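PDB 3TOY: mandelate racemase/muconate lactonizing enzyme family protein from Bradyrhizobium sp. ORS 278, which is of unknown function but belongs to the enolase superfamily, with an N-terminal capping domain and a C-terminal barrel that holds a calcium ion. Local coordinates for residues Arg43-Ala48 with Glu341-Ala346; Ala201-Leu206 with Ala234-Tyr239; Glu228-Ile233 with Arg260-Ile265. All blocks are in the same frame, centred on the assembly; numbering follows the deposited sequence. Where two conformers were deposited one is given.

Contact 1: Arg43-Ala48 with Glu341-Ala346; sequences RPLRNA and EVLDFA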
loop_
_atom_site.group_PDB
_atom_site.type_symbol
_atom_site.label_atom_id
_atom_site.label_comp_id
_atom_site.label_asym_id
_atom_site.label_seq_id
_atom_site.Cartn_x
_atom_site.Cartn_y
_atom_site.Cartn_z
ATOM N N ARG A 43 2.143 4.254 49.500
ATOM C CA ARG A 43 2.695 5.372 48.749
ATOM C C ARG A 43 1.732 5.821 47.657
ATOM O O ARG A 43 1.312 5.013 46.827
ATOM C CB ARG A 43 4.037 4.967 48.128
ATOM C CG ARG A 43 4.707 6.046 47.292
ATOM C CD ARG A 43 5.986 5.520 46.655
ATOM N NE ARG A 43 6.536 6.461 45.684
ATOM C CZ ARG A 43 6.039 6.653 44.463
ATOM N NH1 ARG A 43 4.971 5.973 44.055
ATOM N NH2 ARG A 43 6.608 7.530 43.646
ATOM N N PRO A 44 1.370 7.116 47.667
ATOM C CA PRO A 44 0.532 7.685 46.616
ATOM C C PRO A 44 1.197 7.535 45.249
ATOM O O PRO A 44 2.416 7.703 45.119
ATOM C CB PRO A 44 0.428 9.169 47.004
ATOM C CG PRO A 44 1.573 9.406 47.961
ATOM C CD PRO A 44 1.721 8.111 48.693
ATOM N N LEU A 45 0.393 7.210 44.243
ATOM C CA LEU A 45 0.893 7.050 42.879
ATOM C C LEU A 45 0.459 8.229 42.013
ATOM O O LEU A 45 -0.661 8.277 41.511
ATOM C CB LEU A 45 0.385 5.736 42.298
ATOM C CG LEU A 45 0.858 4.511 43.080
ATOM C CD1 LEU A 45 -0.234 3.454 43.172
ATOM C CD2 LEU A 45 2.117 3.946 42.450
ATOM N N ARG A 46 1.345 9.198 41.859
ATOM C CA ARG A 46 1.032 10.364 41.056
ATOM C C ARG A 46 1.217 10.045 39.574
ATOM O O ARG A 46 2.229 9.464 39.179
ATOM C CB ARG A 46 1.915 11.545 41.469
ATOM C CG ARG A 46 2.019 12.655 40.432
ATOM C CD ARG A 46 0.744 13.484 40.309
ATOM N NE ARG A 46 0.887 14.481 39.251
ATOM C CZ ARG A 46 -0.122 15.107 38.658
ATOM N NH1 ARG A 46 -1.370 14.847 39.021
ATOM N NH2 ARG A 46 0.122 15.997 37.703
ATOM N N ASN A 47 0.232 10.422 38.766
ATOM C CA ASN A 47 0.336 10.268 37.304
ATOM C C ASN A 47 0.050 11.580 36.591
ATOM O O ASN A 47 -0.188 12.602 37.244
ATOM C CB ASN A 47 -0.551 9.131 36.781
ATOM C CG ASN A 47 -2.045 9.384 36.988
ATOM O OD1 ASN A 47 -2.641 10.262 36.347
ATOM N ND2 ASN A 47 -2.675 8.567 37.848
ATOM N N ALA A 48 0.095 11.565 35.259
ATOM C CA ALA A 48 -0.103 12.797 34.484
ATOM C C ALA A 48 -1.507 13.386 34.633
ATOM O O ALA A 48 -1.720 14.575 34.365
ATOM C CB ALA A 48 0.229 12.566 32.987
ATOM N N GLU A 341 3.219 -7.019 35.736
ATOM C CA GLU A 341 3.253 -5.735 36.444
ATOM C C GLU A 341 2.872 -5.901 37.913
ATOM O O GLU A 341 1.760 -6.339 38.225
ATOM C CB GLU A 341 2.247 -4.738 35.854
ATOM C CG GLU A 341 2.334 -3.342 36.514
ATOM C CD GLU A 341 1.406 -2.317 35.885
ATOM O OE1 GLU A 341 0.401 -2.710 35.234
ATOM O OE2 GLU A 341 1.686 -1.119 36.055
ATOM N N VAL A 342 3.764 -5.504 38.810
ATOM C CA VAL A 342 3.424 -5.584 40.233
ATOM C C VAL A 342 3.013 -4.229 40.745
ATOM O O VAL A 342 3.847 -3.335 40.909
ATOM C CB VAL A 342 4.588 -6.111 41.083
ATOM C CG1 VAL A 342 4.223 -6.043 42.581
ATOM C CG2 VAL A 342 4.939 -7.534 40.680
ATOM N N LEU A 343 1.708 -4.075 40.943
ATOM C CA LEU A 343 1.120 -2.939 41.650
ATOM C C LEU A 343 0.041 -3.559 42.533
ATOM O O LEU A 343 -0.952 -4.080 42.036
ATOM C CB LEU A 343 0.522 -1.935 40.664
ATOM C CG LEU A 343 -0.085 -0.620 41.164
ATOM C CD1 LEU A 343 0.660 -0.055 42.353
ATOM C CD2 LEU A 343 -0.131 0.393 40.021
ATOM N N ASP A 344 0.246 -3.519 43.847
ATOM C CA ASP A 344 -0.553 -4.331 44.758
ATOM C C ASP A 344 -1.680 -3.537 45.422
ATOM O O ASP A 344 -1.496 -2.975 46.506
ATOM C CB ASP A 344 0.371 -4.943 45.821
ATOM C CG ASP A 344 -0.312 -6.008 46.666
ATOM O OD1 ASP A 344 -1.454 -6.403 46.362
ATOM O OD2 ASP A 344 0.319 -6.466 47.639
ATOM N N PHE A 345 -2.844 -3.496 44.779
ATOM C CA PHE A 345 -3.997 -2.799 45.349
ATOM C C PHE A 345 -4.785 -3.678 46.320
ATOM O O PHE A 345 -5.440 -3.164 47.236
ATOM C CB PHE A 345 -4.977 -2.336 44.265
ATOM C CG PHE A 345 -4.475 -1.199 43.407
ATOM C CD1 PHE A 345 -4.251 0.062 43.950
ATOM C CD2 PHE A 345 -4.276 -1.388 42.043
ATOM C CE1 PHE A 345 -3.797 1.109 43.154
ATOM C CE2 PHE A 345 -3.832 -0.349 41.229
ATOM C CZ PHE A 345 -3.594 0.904 41.780
ATOM N N ALA A 346 -4.749 -4.986 46.099
ATOM C CA ALA A 346 -5.638 -5.894 46.813
ATOM C C ALA A 346 -5.039 -6.630 48.014
ATOM O O ALA A 346 -5.763 -7.368 48.697
ATOM C CB ALA A 346 -6.255 -6.901 45.845
#

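Contact 2: Ala201-Leu206 with Ala234-Tyr239; sequences AMIKGL and ARLADY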
loop_
_atom_site.group_PDB
_atom_site.type_symbol
_atom_site.label_atom_id
_atom_site.label_comp_id
_atom_site.label_asym_id
_atom_site.label_seq_id
_atom_site.Cartn_x
_atom_site.Cartn_y
_atom_site.Cartn_z
ATOM N N ALA A 201 14.895 14.964 33.766
ATOM C CA ALA A 201 15.516 15.040 35.098
ATOM C C ALA A 201 15.206 13.767 35.880
ATOM O O ALA A 201 16.095 13.145 36.464
ATOM C CB ALA A 201 14.999 16.267 35.863
ATOM N N MET A 202 13.934 13.384 35.894
ATOM C CA MET A 202 13.520 12.191 36.635
ATOM C C MET A 202 14.244 10.935 36.175
ATOM O O MET A 202 14.784 10.191 36.991
ATOM C CB MET A 202 12.019 11.964 36.533
ATOM C CG MET A 202 11.574 10.734 37.339
ATOM S SD MET A 202 9.842 10.320 37.107
ATOM C CE MET A 202 9.927 9.406 35.553
ATOM N N ILE A 203 14.247 10.699 34.863
ATOM C CA ILE A 203 14.818 9.487 34.295
ATOM C C ILE A 203 16.317 9.461 34.486
ATOM O O ILE A 203 16.893 8.444 34.855
ATOM C CB ILE A 203 14.552 9.422 32.785
ATOM C CG1 ILE A 203 13.071 9.193 32.545
ATOM C CG2 ILE A 203 15.395 8.349 32.150
ATOM C CD1 ILE A 203 12.583 7.870 33.104
ATOM N N LYS A 204 16.952 10.598 34.233
ATOM C CA LYS A 204 18.389 10.699 34.406
ATOM C C LYS A 204 18.773 10.364 35.851
ATOM O O LYS A 204 19.760 9.652 36.104
ATOM C CB LYS A 204 18.877 12.099 34.037
ATOM C CG LYS A 204 20.401 12.239 34.153
ATOM C CD LYS A 204 20.860 13.674 33.938
ATOM C CE LYS A 204 22.385 13.723 33.867
ATOM N NZ LYS A 204 22.865 15.051 33.424
ATOM N N GLY A 205 17.994 10.886 36.791
ATOM C CA GLY A 205 18.220 10.633 38.213
ATOM C C GLY A 205 18.052 9.159 38.530
ATOM O O GLY A 205 18.883 8.552 39.215
ATOM N N LEU A 206 16.979 8.568 38.018
ATOM C CA LEU A 206 16.733 7.149 38.267
ATOM C C LEU A 206 17.826 6.260 37.693
ATOM O O LEU A 206 18.261 5.308 38.347
ATOM C CB LEU A 206 15.364 6.720 37.740
ATOM C CG LEU A 206 14.155 7.221 38.527
ATOM C CD1 LEU A 206 12.861 6.968 37.750
ATOM C CD2 LEU A 206 14.112 6.559 39.930
ATOM N N ALA A 234 12.481 10.940 21.501
ATOM C CA ALA A 234 13.812 11.063 20.896
ATOM C C ALA A 234 14.837 11.597 21.905
ATOM O O ALA A 234 16.020 11.232 21.889
ATOM C CB ALA A 234 13.769 11.951 19.685
ATOM N N ARG A 235 14.377 12.470 22.778
ATOM C CA ARG A 235 15.274 13.114 23.726
ATOM C C ARG A 235 15.576 12.180 24.896
ATOM O O ARG A 235 16.546 12.382 25.632
ATOM C CB ARG A 235 14.643 14.421 24.210
ATOM C CG ARG A 235 14.465 15.424 23.071
ATOM C CD ARG A 235 15.722 16.287 22.876
ATOM N NE ARG A 235 15.903 17.168 24.029
ATOM C CZ ARG A 235 15.416 18.407 24.113
ATOM N NH1 ARG A 235 14.734 18.930 23.097
ATOM N NH2 ARG A 235 15.607 19.126 25.218
ATOM N N LEU A 236 14.742 11.161 25.075
ATOM C CA LEU A 236 14.931 10.206 26.176
ATOM C C LEU A 236 15.645 8.919 25.752
ATOM O O LEU A 236 15.917 8.032 26.582
ATOM C CB LEU A 236 13.583 9.820 26.784
ATOM C CG LEU A 236 12.829 10.941 27.498
ATOM C CD1 LEU A 236 11.381 10.539 27.785
ATOM C CD2 LEU A 236 13.575 11.312 28.787
ATOM N N ALA A 237 15.937 8.791 24.469
ATOM C CA ALA A 237 16.494 7.526 23.969
ATOM C C ALA A 237 17.901 7.193 24.521
ATOM O O ALA A 237 18.355 6.058 24.423
ATOM C CB ALA A 237 16.485 7.515 22.454
ATOM N N ASP A 238 18.577 8.164 25.118
ATOM C CA ASP A 238 19.915 7.935 25.670
ATOM C C ASP A 238 19.929 7.228 27.025
ATOM O O ASP A 238 20.992 6.927 27.559
ATOM C CB ASP A 238 20.672 9.260 25.799
ATOM C CG ASP A 238 21.195 9.759 24.470
ATOM O OD1 ASP A 238 21.486 8.918 23.590
ATOM O OD2 ASP A 238 21.312 10.992 24.303
ATOM N N TYR A 239 18.759 6.970 27.595
ATOM C CA TYR A 239 18.703 6.403 28.934
ATOM C C TYR A 239 18.386 4.916 28.959
ATOM O O TYR A 239 18.199 4.334 30.027
ATOM C CB TYR A 239 17.721 7.184 29.784
ATOM C CG TYR A 239 18.136 8.632 29.891
ATOM C CD1 TYR A 239 19.159 9.017 30.757
ATOM C CD2 TYR A 239 17.517 9.611 29.119
ATOM C CE1 TYR A 239 19.548 10.339 30.856
ATOM C CE2 TYR A 239 17.909 10.937 29.206
ATOM C CZ TYR A 239 18.929 11.289 30.078
ATOM O OH TYR A 239 19.319 12.607 30.172
#

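Contact 3: Glu228-Ile233 with Arg260-Ile265; sequences EATRRI and RERSEI. With CA (calcium ion), chain I; P4C (O-acetaldehydyl-hexaethylene glycol), chain N.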
loop_
_atom_site.group_PDB
_atom_site.type_symbol
_atom_site.label_atom_id
_atom_site.label_comp_id
_atom_site.label_asym_id
_atom_site.label_seq_id
_atom_site.Cartn_x
_atom_site.Cartn_y
_atom_site.Cartn_z
ATOM N N GLU A 228 4.216 15.571 20.181
ATOM C CA GLU A 228 4.979 15.790 21.418
ATOM C C GLU A 228 5.595 14.494 21.943
ATOM O O GLU A 228 6.730 14.485 22.448
ATOM C CB GLU A 228 4.124 16.464 22.488
ATOM C CG GLU A 228 4.894 16.745 23.794
ATOM C CD GLU A 228 6.038 17.774 23.665
ATOM O OE1 GLU A 228 6.151 18.478 22.628
ATOM O OE2 GLU A 228 6.820 17.908 24.638
ATOM N N ALA A 229 4.858 13.394 21.825
ATOM C CA ALA A 229 5.395 12.107 22.247
ATOM C C ALA A 229 6.648 11.804 21.434
ATOM O O ALA A 229 7.682 11.418 21.960
ATOM C CB ALA A 229 4.353 11.006 22.069
ATOM N N THR A 230 6.563 11.979 20.124
ATOM C CA THR A 230 7.743 11.758 19.287
ATOM C C THR A 230 8.954 12.600 19.709
ATOM O O THR A 230 10.078 12.102 19.752
ATOM C CB THR A 230 7.408 12.010 17.799
ATOM O OG1 THR A 230 6.619 10.910 17.334
ATOM C CG2 THR A 230 8.679 12.054 16.960
ATOM N N ARG A 231 8.708 13.872 19.983
ATOM C CA ARG A 231 9.748 14.804 20.416
ATOM C C ARG A 231 10.375 14.354 21.747
ATOM O O ARG A 231 11.590 14.296 21.883
ATOM C CB ARG A 231 9.163 16.217 20.569
ATOM C CG ARG A 231 10.243 17.298 20.569
ATOM C CD ARG A 231 9.671 18.705 20.799
ATOM N NE ARG A 231 9.086 18.796 22.131
ATOM C CZ ARG A 231 9.762 19.203 23.208
ATOM N NH1 ARG A 231 11.026 19.580 23.085
ATOM N NH2 ARG A 231 9.174 19.223 24.398
ATOM N N ARG A 232 9.540 14.025 22.730
ATOM C CA ARG A 232 10.084 13.619 24.036
ATOM C C ARG A 232 10.834 12.302 23.953
ATOM O O ARG A 232 11.896 12.142 24.573
ATOM C CB ARG A 232 8.976 13.486 25.074
ATOM C CG ARG A 232 8.224 14.804 25.299
ATOM C CD ARG A 232 7.632 14.916 26.709
ATOM N NE ARG A 232 6.876 16.162 26.849
ATOM C CZ ARG A 232 6.301 16.580 27.971
ATOM N NH1 ARG A 232 6.414 15.871 29.089
ATOM N NH2 ARG A 232 5.614 17.719 27.980
ATOM N N ILE A 233 10.262 11.342 23.229
ATOM C CA ILE A 233 10.893 10.027 23.119
ATOM C C ILE A 233 12.297 10.115 22.529
ATOM O O ILE A 233 13.222 9.466 23.018
ATOM C CB ILE A 233 10.008 9.018 22.322
ATOM C CG1 ILE A 233 8.713 8.745 23.106
ATOM C CG2 ILE A 233 10.807 7.734 22.033
ATOM C CD1 ILE A 233 7.647 7.917 22.301
ATOM N N ARG A 260 4.861 5.069 17.097
ATOM C CA ARG A 260 5.641 3.848 16.985
ATOM C C ARG A 260 6.575 3.877 15.775
ATOM O O ARG A 260 7.744 3.465 15.853
ATOM C CB ARG A 260 4.702 2.668 16.836
ATOM C CG ARG A 260 5.410 1.309 16.761
ATOM C CD ARG A 260 4.413 0.238 16.383
ATOM N NE ARG A 260 5.077 -1.045 16.179
ATOM C CZ ARG A 260 4.577 -2.018 15.419
ATOM N NH1 ARG A 260 3.429 -1.840 14.793
ATOM N NH2 ARG A 260 5.226 -3.166 15.277
ATOM N N GLU A 261 6.041 4.326 14.639
ATOM C CA GLU A 261 6.834 4.384 13.402
ATOM C C GLU A 261 8.115 5.223 13.527
ATOM O O GLU A 261 9.153 4.901 12.928
ATOM C CB GLU A 261 5.960 4.875 12.232
ATOM C CG GLU A 261 5.094 3.732 11.641
ATOM C CD GLU A 261 3.811 4.210 10.919
ATOM O OE1 GLU A 261 3.833 5.294 10.284
ATOM O OE2 GLU A 261 2.780 3.487 10.979
ATOM N N ARG A 262 8.043 6.287 14.308
ATOM C CA ARG A 262 9.169 7.213 14.464
ATOM C C ARG A 262 10.007 6.921 15.710
ATOM O O ARG A 262 11.117 7.431 15.856
ATOM C CB ARG A 262 8.601 8.638 14.566
ATOM C CG ARG A 262 8.104 9.206 13.210
ATOM C CD ARG A 262 9.306 9.685 12.396
ATOM N NE ARG A 262 9.181 11.094 12.016
ATOM C CZ ARG A 262 9.846 12.096 12.594
ATOM N NH1 ARG A 262 10.715 11.863 13.579
ATOM N NH2 ARG A 262 9.646 13.340 12.178
ATOM N N SER A 263 9.492 6.098 16.619
ATOM C CA SER A 263 10.189 5.885 17.914
ATOM C C SER A 263 11.344 4.886 17.843
ATOM O O SER A 263 11.215 3.810 17.258
ATOM C CB SER A 263 9.200 5.384 18.989
ATOM O OG SER A 263 9.896 5.195 20.221
ATOM N N GLU A 264 12.460 5.221 18.486
ATOM C CA GLU A 264 13.554 4.275 18.650
ATOM C C GLU A 264 13.402 3.461 19.956
ATOM O O GLU A 264 14.208 2.576 20.252
ATOM C CB GLU A 264 14.900 4.999 18.624
ATOM C CG GLU A 264 15.231 5.663 17.286
ATOM C CD GLU A 264 15.690 4.674 16.212
ATOM O OE1 GLU A 264 15.079 3.587 16.080
ATOM O OE2 GLU A 264 16.663 4.995 15.488
ATOM N N ILE A 265 12.365 3.759 20.727
ATOM C CA ILE A 265 12.074 2.996 21.949
ATOM C C ILE A 265 10.767 2.259 21.744
ATOM O O ILE A 265 9.834 2.834 21.192
ATOM C CB ILE A 265 11.911 3.945 23.169
ATOM C CG1 ILE A 265 13.123 4.893 23.268
ATOM C CG2 ILE A 265 11.715 3.119 24.461
ATOM C CD1 ILE A 265 13.012 5.952 24.430
HETATM CA CA CA I . 9.634 2.084 16.215
HETATM O O1 P4C N . 2.570 18.791 19.866
HETATM C C2 P4C N . 2.103 20.141 19.706
HETATM C C3 P4C N . 2.078 20.806 21.077
HETATM O O4 P4C N . 0.761 21.274 21.316
HETATM C C5 P4C N . 0.530 21.561 22.690
HETATM C C6 P4C N . 0.076 23.009 22.787
HETATM O O7 P4C N . 1.216 23.862 22.664
HETATM C C8 P4C N . 0.829 25.238 22.674
HETATM C C9 P4C N . 2.054 26.112 22.503
HETATM O O10 P4C N . 2.843 25.959 23.674
HETATM C C11 P4C N . 3.932 26.871 23.672
HETATM C C12 P4C N . 4.872 26.495 24.801
HETATM O O13 P4C N . 5.126 25.093 24.738
HETATM C C14 P4C N . 6.129 24.692 25.673
HETATM C C15 P4C N . 6.543 23.263 25.352
HETATM O O16 P4C N . 7.337 23.280 24.170
HETATM C C17 P4C N . 7.347 22.038 23.472
HETATM C C18 P4C N . 8.067 22.247 22.145
HETATM O O19 P4C N . 9.439 22.566 22.379
HETATM C C20 P4C N . 10.145 22.906 21.186
HETATM C C21 P4C N . 11.554 23.391 21.517
HETATM O O22 P4C N . 11.512 24.682 22.137
HETATM O O HOH W 1 10.352 2.145 14.137
HETATM O O HOH W 2 8.938 1.719 18.441
HETATM O O HOH W 3 8.595 -0.207 15.864
#

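Contact 1: Arg43-Ala48 with Glu341-Ala346
L45 and L343 meet tip to tip through one methyl each, CD1 of L45 lying 3.7 Å from CD1 of L343. The contact is purely apolar. On L343, CG is anti to the backbone N (chi1 -177°), which swings the isobutyl group across toward strand 29-47, whereas the bond from CA to CB of L45 is already directed at 341-346. The same CD1 of L45 also comes obliquely to the ring of F345, 4.3 Å from CE1, so that a single methyl is shared between a leucine and an aromatic ring.

The pairing joins the two domains of the enolase superfamily fold: L45 lies just past a corner of the chain at R43, on the last part of strand 29-47, which pairs with strand 50-64 in the N-terminal domain, and L343 follows strand 340-342, which runs parallel to strand 157-162 in the barrel sheet. F345 packs against I52 and L57 of strand 50-64 and stacks with F75.

Polar links flank this apolar centre. L45 shares backbone hydrogen bonds with I52, and the carbonyl O of F345 accepts from T39 OG1. The carboxylate of E341 is held by a salt bridge to K188 and hydrogen bonds from S162 OG and I322 N.

Contact 2: Ala201-Leu206 with Ala234-Tyr239
Y239 lies obliquely across I203 and K204, two successive residues of helix 196-210, and brings the turn that follows helix 226-236 against the side of that helix. These are consecutive outer helices of the C-terminal barrel of the enolase superfamily, with strand 215-219 between them in the chain, and the contact packs one helix against the end of the next.

The base of the tyrosine belongs to I203. I203 CG2, anti to the backbone N, touches Y239 CB at 3.5 Å, with the ring carbon CG of Y239 at 3.6 Å. The other branch of I203 turns to L236, where I203 CG1 is 4.3 Å from L236 CD2, a looser approach on the buried side of the contact; L236 itself packs on L218 and F220.

Farther along the ring the partner is K204. CB of K204 lies 3.7 Å from Y239 CE1, and the backbone N of K204 stands 4.2 Å above the plane of the Y239 ring, offset toward the rim. Beyond CG the lysine chain runs out extended, its ammonium group clear of the tyrosine, so the aliphatic root makes the contact. No hydrogen bond joins the two segments directly, but the backbone carbonyl and the side-chain hydroxyl of Y239 both bond to helix 196-210: O accepts from R207 NE, and OH is hydrogen-bonded to E200 OE2.

Contact 3: Glu228-Ile233 with Arg260-Ile265
Helix 226-236 and the end of helix 253-262 come closest at T230 and S263, whose CA atoms are 6.5 Å apart, S263 being the first residue to leave helical geometry. Both are outer helices of the C-terminal barrel. I233 fills the buried side: its CG2, anti to the backbone N, lies 3.2 Å from S263 OG and 3.7 Å from I265 CD1, the two isoleucines meeting at a slant. That serine hydroxyl donates to I265 O at 2.6 Å, in the carbonyl plane and on a lone pair, which ties the serine to the residue two places on. On the more exposed side, T230 and R262 cross at about a right angle, with T230 CG2 4.0 Å from R262 NH1; E264 is salt-bridged to R262 of a neighbouring subunit.

The remote face of helix 226-236 carries a salt-bridge network. R231 grips the E228 carboxylate side-on with NE and NH2, while R232 NE takes the anti lone pair of OE2 in a nearly straight bond (173°). O19 of the o-acetaldehydyl-hexaethylene glycol sits centrally over one R231 guanidinium face. A calcium ion, distinct from that at D219, E245 and E271, is bound by three waters, R260 O at 2.4 Å and S263 O at 2.6 Å.

From the N terminus, the chain passes first through 43-48 in the N-terminal domain, whose partner 341-346 comes only after most of the barrel. Contact 1 therefore closes a loop of 292 residues that ties the two domains together, and contacts 2 and 3 are nested inside it. Next comes 201-206, then 228-233 and directly after it 234-239, which closes contact 2; 260-265 closes contact 3, so these two loops cross. Both draw on helix 226-236, linking it to the barrel helix before it and the one after. They touch where A237 CA meets I265 CD1 at 3.8 Å, whereas contact 1 lies apart, its centre about 21 Å from that of contact 2.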